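Local atomic coordinates of chloromuconate cycloisomerase (Rhodococcus opacus, PDB entry 4M0X), a protein that belongs to the enolase superfamily, in the mandelate racemase and muconate lactonizing enzyme family, and carries a manganese (II) ion in its barrel domain. Residues C191-D196 / A216-A221. Numbering follows the deposited sequence.
With MN (manganese (II) ion), chain C.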
ATOM      1  N   CYS A 191      26.041  22.743 -18.353  1.00 52.58           N
ATOM      2  CA  CYS A 191      26.770  22.031 -17.277  1.00 48.67           C
ATOM      3  C   CYS A 191      25.944  21.187 -16.290  1.00 46.73           C
ATOM      4  O   CYS A 191      24.761  21.441 -16.079  1.00 48.27           O
ATOM      5  CB  CYS A 191      27.561  23.040 -16.466  1.00 49.38           C
ATOM      6  SG  CYS A 191      28.953  23.712 -17.382  1.00 57.26           S
ATOM      7  N   ALA A 192      26.578  20.202 -15.654  1.00 39.23           N
ATOM      8  CA  ALA A 192      25.940  19.528 -14.527  1.00 34.53           C
ATOM      9  C   ALA A 192      26.220  20.321 -13.240  1.00 33.93           C
ATOM     10  O   ALA A 192      27.363  20.744 -12.972  1.00 35.13           O
ATOM     11  CB  ALA A 192      26.420  18.089 -14.398  1.00 30.31           C
ATOM     12  N   VAL A 193      25.186  20.555 -12.445  1.00 30.51           N
ATOM     13  CA  VAL A 193      25.421  21.116 -11.125  1.00 28.76           C
ATOM     14  C   VAL A 193      24.700  20.299 -10.074  1.00 28.75           C
ATOM     15  O   VAL A 193      23.475  20.199 -10.110  1.00 32.03           O
ATOM     16  CB  VAL A 193      24.935  22.554 -11.006  1.00 28.27           C
ATOM     17  CG1 VAL A 193      25.349  23.121  -9.651  1.00 27.17           C
ATOM     18  CG2 VAL A 193      25.482  23.393 -12.151  1.00 28.97           C
ATOM     19  N   ILE A 194      25.460  19.697  -9.165  1.00 25.68           N
ATOM     20  CA  ILE A 194      24.904  19.106  -7.970  1.00 24.79           C
ATOM     21  C   ILE A 194      24.910  20.159  -6.874  1.00 24.55           C
ATOM     22  O   ILE A 194      25.835  20.951  -6.806  1.00 25.22           O
ATOM     23  CB  ILE A 194      25.796  17.966  -7.468  1.00 24.51           C
ATOM     24  CG1 ILE A 194      25.814  16.829  -8.470  1.00 23.66           C
ATOM     25  CG2 ILE A 194      25.369  17.495  -6.072  1.00 24.65           C
ATOM     26  CD1 ILE A 194      27.068  15.996  -8.370  1.00 23.37           C
ATOM     27  N   VAL A 195      23.900  20.153  -6.004  1.00 24.37           N
ATOM     28  CA  VAL A 195      24.000  20.868  -4.703  1.00 23.00           C
ATOM     29  C   VAL A 195      23.903  19.902  -3.510  1.00 23.18           C
ATOM     30  O   VAL A 195      23.031  19.012  -3.478  1.00 22.86           O
ATOM     31  CB  VAL A 195      22.956  22.005  -4.563  1.00 21.75           C
ATOM     32  CG1 VAL A 195      23.121  23.024  -5.679  1.00 22.21           C
ATOM     33  CG2 VAL A 195      21.549  21.460  -4.560  1.00 20.69           C
ATOM     34  N   ASP A 196      24.812  20.072  -2.551  1.00 23.56           N
ATOM     35  CA  ASP A 196      24.919  19.173  -1.392  1.00 23.44           C
ATOM     36  C   ASP A 196      24.835  19.865  -0.021  1.00 23.38           C
ATOM     37  O   ASP A 196      25.853  20.288   0.525  1.00 23.03           O
ATOM     38  CB  ASP A 196      26.210  18.376  -1.465  1.00 24.75           C
ATOM     39  CG  ASP A 196      26.215  17.224  -0.498  1.00 26.66           C
ATOM     40  OD1 ASP A 196      25.223  17.111   0.239  1.00 26.63           O
ATOM     41  OD2 ASP A 196      27.188  16.439  -0.466  1.00 28.23           O
ATOM     42  N   ALA A 216      17.390  27.643 -12.033  1.00 39.41           N
ATOM     43  CA  ALA A 216      18.670  28.300 -12.348  1.00 40.64           C
ATOM     44  C   ALA A 216      19.787  27.378 -12.853  1.00 40.40           C
ATOM     45  O   ALA A 216      20.907  27.824 -13.067  1.00 43.42           O
ATOM     46  CB  ALA A 216      19.164  29.088 -11.145  1.00 42.02           C
ATOM     47  N   GLY A 217      19.497  26.091 -13.023  1.00 41.50           N
ATOM     48  CA  GLY A 217      20.448  25.176 -13.660  1.00 38.25           C
ATOM     49  C   GLY A 217      21.016  24.064 -12.801  1.00 36.35           C
ATOM     50  O   GLY A 217      21.804  23.247 -13.282  1.00 33.09           O
ATOM     51  N   VAL A 218      20.628  24.031 -11.526  1.00 35.28           N
ATOM     52  CA  VAL A 218      21.041  22.942 -10.649  1.00 31.21           C
ATOM     53  C   VAL A 218      20.397  21.686 -11.166  1.00 29.38           C
ATOM     54  O   VAL A 218      19.212  21.673 -11.488  1.00 29.62           O
ATOM     55  CB  VAL A 218      20.665  23.164  -9.180  1.00 28.83           C
ATOM     56  CG1 VAL A 218      20.782  21.861  -8.401  1.00 26.86           C
ATOM     57  CG2 VAL A 218      21.573  24.218  -8.597  1.00 28.21           C
ATOM     58  N   THR A 219      21.193  20.630 -11.201  1.00 28.49           N
ATOM     59  CA  THR A 219      20.886  19.471 -11.984  1.00 27.44           C
ATOM     60  C   THR A 219      20.608  18.206 -11.172  1.00 29.78           C
ATOM     61  O   THR A 219      19.920  17.264 -11.651  1.00 28.77           O
ATOM     62  CB  THR A 219      21.975  19.311 -13.034  1.00 25.78           C
ATOM     63  OG1 THR A 219      21.316  19.378 -14.272  1.00 25.61           O
ATOM     64  CG2 THR A 219      22.722  17.985 -12.964  1.00 28.38           C
ATOM     65  N   VAL A 220      21.129  18.206  -9.946  1.00 28.67           N
ATOM     66  CA  VAL A 220      20.981  17.085  -9.046  1.00 30.00           C
ATOM     67  C   VAL A 220      20.954  17.644  -7.640  1.00 29.00           C
ATOM     68  O   VAL A 220      21.611  18.657  -7.348  1.00 29.40           O
ATOM     69  CB  VAL A 220      22.151  16.063  -9.194  1.00 32.20           C
ATOM     70  CG1 VAL A 220      22.089  14.994  -8.103  1.00 31.76           C
ATOM     71  CG2 VAL A 220      22.155  15.391 -10.569  1.00 30.64           C
ATOM     72  N   ALA A 221      20.198  16.997  -6.763  1.00 26.62           N
ATOM     73  CA  ALA A 221      20.227  17.408  -5.380  1.00 25.38           C
ATOM     74  C   ALA A 221      20.767  16.266  -4.549  1.00 25.01           C
ATOM     75  O   ALA A 221      20.165  15.199  -4.464  1.00 24.84           O
ATOM     76  CB  ALA A 221      18.857  17.831  -4.907  1.00 25.20           C
TER
HETATM   77 MN    MN C 401      27.698  14.466   0.077  1.00 27.26          MN
HETATM   78  O   HOH W   1      25.752  14.592   1.143  1.00 15.89           O
HETATM   79  O   HOH W   2      28.190  14.831   2.494  1.00 30.04           O
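Strands 192-196 and 220-222 run parallel, I194 bridging V220 and V195 bridging A221, and the carbonyl oxygen of V193 marks where the pairing starts. That oxygen accepts two backbone bonds: V220 N reaches V193 O at 3.1 Å, tilted from the carbonyl plane, while T219 N lies in the plane, a straighter approach. V220 also gives its carbonyl to the strand: V195 N donates to V220 O over 3.0 Å, so that V220 bonds both V193 and V195, the residues on either side of I194, and V195 continues the ladder to E222.

I194 and V220 share one face of the sheet, V195 and A221 the other. I194 and V220 lie side by side and point the same way, with I194 CG1 3.8 Å from V220 CB; M245 of the next strand touches both, toward the barrel interior. On the V195 side, V218, in the loop leading into the strand, crosses V195 at about a right angle, its CG2 meeting V195 CG1, and also meets V193. In V193, CG1 stands anti to the backbone N (chi1 -174°) and faces V218 CG2 at 4.1 Å. L213 of helix 203-215 packs on V218. Near the start of the strand, T219 CG2 lies 4.0 Å from A192 CB.

At the far end D196 places OD2 2.1 Å from the manganese ion, which E222 and D247 also bind; its OD1 accepts from a metal-bound water and from N198 N, fixing the carboxylate's rotation. Helix 203-215 ends in a Schellman motif at G217, whose positive phi lets the chain turn into the next strand. The whole is a beta-alpha-beta unit of the enolase-superfamily barrel, with metal ligands at the C-terminal ends of successive strands.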